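Local coordinates for Bpsl1147 (PDB 5A4O), which probably binds DNA, in particular single strands, as a bacterial homolog of the eukaryotic transcription coactivator PC4, at residues 13-25 against 35-47. Numbering follows the deposited sequence.
Sequences VQKSATQRIRISH and DVRLVVVDRDGDF
Arg20 and Phe47 meet on one face of the curved antiparallel sheet of the PC4 fold, in which strands 19-28 and 31-41 form a beta-hairpin and Phe47 opens the next strand, 47-56. The ring lies over one face of the guanidinium, with Phe47 CE1 3.5 Å from Arg20 CZ, and the two planes are 34° apart, so the groups face each other at a tilt. Because the arginine runs extended from CG to NE, its CD also sits above the ring, 4.2 Å from the centroid of Phe47, as a CH-pi contact; Val41 CG1 lies above the opposite ring face, toward its rim. The far end of Arg20 is bound through NH1 in a salt bridge to Asp12, which anchors the arginine to strand 8-16.

Seven backbone hydrogen bonds set the register, from Val41 N to Thr18 O down to the mutual pair of Ser24 and Asp35. On the Arg20 face, Val39 CG1 packs 3.9 Å from Arg22 CB, while the guanidinium of Arg22 turns to Ser6 and Thr9. The other face carries Gln19, Ile21, Ile23, Val36, Leu38 and Val40. There Ile21 forks: CG2 approaches Val36 CG1 and CD1 bends towards Leu38 CD1, 4.0 Å away. Gln19 lies alongside Val40, pointing the same way, whereas Lys15 crosses Leu38 at about a right angle. Val36 and Ile23 also pack against the second subunit, so this largely apolar face adjoins the dimer interface.

Near Ser24, Arg37 grips Asp35 side-on, NE to OD2 and NH2 to OD1, which should restrain rotation of the carboxylate. Swung anti to the backbone nitrogen (chi1 -164°), the carboxylate reaches a water 2.7 Å from Asp35 OD2, which also bonds to Arg22 O and Ser24 OG and so bridges the two strands.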
loop_
_atom_site.group_PDB
_atom_site.type_symbol
_atom_site.label_atom_id
_atom_site.label_comp_id
_atom_site.label_asym_id
_atom_site.label_seq_id
_atom_site.Cartn_x
_atom_site.Cartn_y
_atom_site.Cartn_z
ATOM N N VAL A 13 -1.079 9.169 -6.867
ATOM C CA VAL A 13 -1.599 9.970 -5.743
ATOM C C VAL A 13 -0.475 10.825 -5.210
ATOM O O VAL A 13 0.498 10.308 -4.645
ATOM C CB VAL A 13 -2.141 9.101 -4.611
ATOM C CG1 VAL A 13 -2.682 9.977 -3.487
ATOM C CG2 VAL A 13 -3.150 8.096 -5.121
ATOM N N GLN A 14 -0.593 12.131 -5.401
ATOM C CA GLN A 14 0.471 13.035 -5.022
ATOM C C GLN A 14 0.514 13.222 -3.513
ATOM O O GLN A 14 -0.521 13.507 -2.877
ATOM C CB GLN A 14 0.313 14.409 -5.697
ATOM C CG GLN A 14 0.381 14.346 -7.201
ATOM C CD GLN A 14 -0.120 15.610 -7.881
ATOM O OE1 GLN A 14 -0.517 16.566 -7.224
ATOM N NE2 GLN A 14 -0.117 15.605 -9.212
ATOM N N LYS A 15 1.701 13.037 -2.937
ATOM C CA LYS A 15 1.945 13.328 -1.513
ATOM C C LYS A 15 2.541 14.702 -1.310
ATOM O O LYS A 15 2.247 15.383 -0.315
ATOM C CB LYS A 15 2.931 12.332 -0.908
ATOM C CG LYS A 15 2.370 10.948 -0.758
ATOM C CD LYS A 15 3.263 9.990 0.055
ATOM C CE LYS A 15 3.908 10.636 1.273
ATOM N NZ LYS A 15 3.830 9.725 2.443
ATOM N N SER A 16 3.422 15.088 -2.219
ATOM C CA SER A 16 4.106 16.377 -2.161
ATOM C C SER A 16 4.727 16.642 -3.506
ATOM O O SER A 16 4.578 15.846 -4.425
ATOM C CB SER A 16 5.221 16.306 -1.095
ATOM O OG SER A 16 6.275 15.436 -1.513
ATOM N N ALA A 17 5.461 17.733 -3.668
ATOM C CA ALA A 17 6.215 17.903 -4.896
ATOM C C ALA A 17 7.190 16.769 -5.153
ATOM O O ALA A 17 7.561 16.533 -6.310
ATOM C CB ALA A 17 6.981 19.208 -4.887
ATOM N N THR A 18 7.597 16.070 -4.101
ATOM C CA THR A 18 8.702 15.098 -4.231
ATOM C C THR A 18 8.353 13.611 -4.105
ATOM O O THR A 18 9.234 12.772 -4.272
ATOM C CB THR A 18 9.818 15.392 -3.223
ATOM O OG1 THR A 18 9.386 15.176 -1.867
ATOM C CG2 THR A 18 10.299 16.823 -3.397
ATOM N N GLN A 19 7.098 13.289 -3.810
ATOM C CA GLN A 19 6.701 11.918 -3.499
ATOM C C GLN A 19 5.280 11.704 -3.979
ATOM O O GLN A 19 4.439 12.614 -3.900
ATOM C CB GLN A 19 6.724 11.670 -1.992
ATOM C CG GLN A 19 8.054 11.939 -1.314
ATOM C CD GLN A 19 8.189 11.226 0.009
ATOM O OE1 GLN A 19 7.233 11.069 0.770
ATOM N NE2 GLN A 19 9.406 10.778 0.295
ATOM N N ARG A 20 5.017 10.511 -4.487
ATOM C CA ARG A 20 3.675 10.128 -4.894
ATOM C C ARG A 20 3.489 8.706 -4.525
ATOM O O ARG A 20 4.461 7.989 -4.310
ATOM C CB ARG A 20 3.508 10.272 -6.399
ATOM C CG ARG A 20 3.606 11.680 -6.887
ATOM C CD ARG A 20 3.454 11.717 -8.400
ATOM N NE ARG A 20 3.699 13.044 -8.908
ATOM C CZ ARG A 20 3.699 13.376 -10.196
ATOM N NH1 ARG A 20 3.456 12.480 -11.137
ATOM N NH2 ARG A 20 3.962 14.623 -10.535
ATOM N N ILE A 21 2.238 8.306 -4.409
ATOM C CA ILE A 21 1.900 6.905 -4.273
ATOM C C ILE A 21 1.362 6.446 -5.634
ATOM O O ILE A 21 0.301 6.913 -6.077
ATOM C CB ILE A 21 0.861 6.644 -3.186
ATOM C CG1 ILE A 21 1.344 7.129 -1.814
ATOM C CG2 ILE A 21 0.456 5.164 -3.190
ATOM C CD1 ILE A 21 2.546 6.404 -1.255
ATOM N N ARG A 22 2.097 5.542 -6.296
ATOM C CA ARG A 22 1.718 5.032 -7.620
ATOM C C ARG A 22 1.040 3.669 -7.508
ATOM O O ARG A 22 1.554 2.759 -6.864
ATOM C CB ARG A 22 2.951 4.931 -8.520
ATOM C CG ARG A 22 2.642 4.402 -9.944
ATOM C CD ARG A 22 3.864 4.308 -10.879
ATOM N NE ARG A 22 3.508 3.736 -12.234
ATOM C CZ ARG A 22 3.855 2.526 -12.734
ATOM N NH1 ARG A 22 4.622 1.672 -12.065
ATOM N NH2 ARG A 22 3.460 2.173 -13.957
ATOM N N ILE A 23 -0.129 3.541 -8.117
ATOM C CA ILE A 23 -0.865 2.312 -8.110
ATOM C C ILE A 23 -0.764 1.851 -9.535
ATOM O O ILE A 23 -1.157 2.593 -10.446
ATOM C CB ILE A 23 -2.339 2.542 -7.711
ATOM C CG1 ILE A 23 -2.399 3.043 -6.245
ATOM C CG2 ILE A 23 -3.144 1.260 -7.868
ATOM C CD1 ILE A 23 -3.777 3.420 -5.784
ATOM N N SER A 24 -0.170 0.678 -9.731
ATOM C CA SER A 24 0.093 0.159 -11.066
ATOM C C SER A 24 -0.386 -1.300 -11.164
ATOM O O SER A 24 -0.610 -1.976 -10.159
ATOM C CB SER A 24 1.565 0.330 -11.417
ATOM O OG SER A 24 2.395 -0.440 -10.559
ATOM N N HIS A 25 -0.605 -1.744 -12.386
ATOM C CA HIS A 25 -1.030 -3.091 -12.661
ATOM C C HIS A 25 -0.081 -3.660 -13.691
ATOM O O HIS A 25 0.260 -2.993 -14.654
ATOM C CB HIS A 25 -2.471 -3.119 -13.186
ATOM C CG HIS A 25 -2.970 -4.505 -13.420
ATOM N ND1 HIS A 25 -2.770 -5.165 -14.611
ATOM C CD2 HIS A 25 -3.578 -5.392 -12.599
ATOM C CE1 HIS A 25 -3.264 -6.389 -14.523
ATOM N NE2 HIS A 25 -3.770 -6.546 -13.315
ATOM N N ASP A 35 0.404 -3.239 -7.738
ATOM C CA ASP A 35 1.478 -2.670 -6.964
ATOM C C ASP A 35 1.033 -1.321 -6.416
ATOM O O ASP A 35 0.411 -0.521 -7.134
ATOM C CB ASP A 35 2.670 -2.521 -7.896
ATOM C CG ASP A 35 3.957 -2.311 -7.177
ATOM O OD1 ASP A 35 4.520 -3.295 -6.682
ATOM O OD2 ASP A 35 4.440 -1.157 -7.157
ATOM N N VAL A 36 1.348 -1.060 -5.149
ATOM C CA VAL A 36 1.017 0.210 -4.498
ATOM C C VAL A 36 2.306 0.660 -3.858
ATOM O O VAL A 36 2.812 -0.026 -2.988
ATOM C CB VAL A 36 -0.059 0.033 -3.417
ATOM C CG1 VAL A 36 -0.346 1.340 -2.722
ATOM C CG2 VAL A 36 -1.319 -0.568 -4.026
ATOM N N ARG A 37 2.870 1.777 -4.310
ATOM C CA ARG A 37 4.310 2.039 -4.022
ATOM C C ARG A 37 4.622 3.491 -3.971
ATOM O O ARG A 37 4.211 4.239 -4.848
ATOM C CB ARG A 37 5.186 1.399 -5.116
ATOM C CG ARG A 37 6.693 1.294 -4.799
ATOM C CD ARG A 37 7.403 0.307 -5.727
ATOM N NE ARG A 37 6.862 -1.038 -5.567
ATOM C CZ ARG A 37 7.149 -1.880 -4.579
ATOM N NH1 ARG A 37 8.051 -1.604 -3.652
ATOM N NH2 ARG A 37 6.545 -3.064 -4.550
ATOM N N LEU A 38 5.385 3.864 -2.947
ATOM C CA LEU A 38 5.991 5.169 -2.842
ATOM C C LEU A 38 7.058 5.350 -3.951
ATOM O O LEU A 38 8.015 4.558 -4.074
ATOM C CB LEU A 38 6.593 5.358 -1.450
ATOM C CG LEU A 38 7.319 6.693 -1.239
ATOM C CD1 LEU A 38 6.293 7.781 -1.255
ATOM C CD2 LEU A 38 8.140 6.709 0.052
ATOM N N VAL A 39 6.869 6.391 -4.751
ATOM C CA VAL A 39 7.811 6.789 -5.783
ATOM C C VAL A 39 8.304 8.197 -5.450
ATOM O O VAL A 39 7.555 8.983 -4.892
ATOM C CB VAL A 39 7.201 6.702 -7.191
ATOM C CG1 VAL A 39 6.663 5.296 -7.445
ATOM C CG2 VAL A 39 6.099 7.748 -7.398
ATOM N N VAL A 40 9.571 8.464 -5.707
ATOM C CA VAL A 40 10.207 9.717 -5.302
ATOM C C VAL A 40 11.038 10.351 -6.416
ATOM O O VAL A 40 11.575 9.674 -7.237
ATOM C CB VAL A 40 11.129 9.569 -4.061
ATOM C CG1 VAL A 40 10.422 8.965 -2.877
ATOM C CG2 VAL A 40 12.335 8.780 -4.418
ATOM N N VAL A 41 11.112 11.671 -6.405
ATOM C CA VAL A 41 11.743 12.359 -7.486
ATOM C C VAL A 41 13.215 12.054 -7.543
ATOM O O VAL A 41 13.850 11.828 -6.564
ATOM C CB VAL A 41 11.678 13.879 -7.380
ATOM C CG1 VAL A 41 10.532 14.512 -8.117
ATOM C CG2 VAL A 41 11.883 14.368 -5.988
ATOM N N ASP A 42 13.685 12.066 -8.773
ATOM C CA ASP A 42 15.082 12.111 -9.158
ATOM C C ASP A 42 15.258 13.570 -9.433
ATOM O O ASP A 42 15.798 14.272 -8.651
ATOM C CB ASP A 42 15.303 11.347 -10.487
ATOM C CG ASP A 42 16.420 10.367 -10.419
ATOM O OD1 ASP A 42 17.082 10.305 -9.376
ATOM O OD2 ASP A 42 16.578 9.617 -11.393
ATOM N N ARG A 43 14.678 13.973 -10.550
ATOM C CA ARG A 43 14.404 15.270 -10.997
ATOM C C ARG A 43 13.273 14.961 -11.970
ATOM O O ARG A 43 13.012 13.786 -12.254
ATOM C CB ARG A 43 15.613 15.815 -11.741
ATOM C CG ARG A 43 16.490 14.795 -12.414
ATOM C CD ARG A 43 17.860 14.846 -11.810
ATOM N NE ARG A 43 17.855 14.337 -10.458
ATOM C CZ ARG A 43 18.241 13.134 -10.107
ATOM N NH1 ARG A 43 18.672 12.297 -11.023
ATOM N NH2 ARG A 43 18.188 12.755 -8.830
ATOM N N ASP A 44 12.616 16.018 -12.417
ATOM C CA ASP A 44 11.499 16.065 -13.359
ATOM C C ASP A 44 10.336 15.161 -12.902
ATOM O O ASP A 44 10.027 15.105 -11.724
ATOM C CB ASP A 44 11.892 15.804 -14.848
ATOM C CG ASP A 44 13.350 16.116 -15.174
ATOM O OD1 ASP A 44 14.222 15.382 -14.691
ATOM O OD2 ASP A 44 13.589 17.071 -15.976
ATOM N N GLY A 45 9.759 14.439 -13.844
ATOM C CA GLY A 45 8.839 13.351 -13.634
ATOM C C GLY A 45 9.625 12.044 -13.596
ATOM O O GLY A 45 9.107 10.931 -13.831
ATOM N N ASP A 46 10.917 12.177 -13.357
ATOM C CA ASP A 46 11.700 11.017 -13.118
ATOM C C ASP A 46 11.442 10.746 -11.662
ATOM O O ASP A 46 12.225 11.108 -10.828
ATOM C CB ASP A 46 13.167 11.225 -13.419
ATOM C CG ASP A 46 13.397 11.643 -14.869
ATOM O OD1 ASP A 46 13.063 12.804 -15.176
ATOM O OD2 ASP A 46 13.914 10.833 -15.643
ATOM N N PHE A 47 10.290 10.161 -11.403
ATOM C CA PHE A 47 10.025 9.552 -10.128
ATOM C C PHE A 47 10.604 8.182 -10.213
ATOM O O PHE A 47 10.625 7.595 -11.253
ATOM C CB PHE A 47 8.563 9.523 -9.808
ATOM C CG PHE A 47 8.037 10.839 -9.386
ATOM C CD1 PHE A 47 7.694 11.755 -10.326
ATOM C CD2 PHE A 47 7.915 11.167 -8.070
ATOM C CE1 PHE A 47 7.189 12.981 -9.959
ATOM C CE2 PHE A 47 7.433 12.398 -7.698
ATOM C CZ PHE A 47 7.080 13.302 -8.659
HETATM O O HOH W 1 3.291 0.963 -8.346
#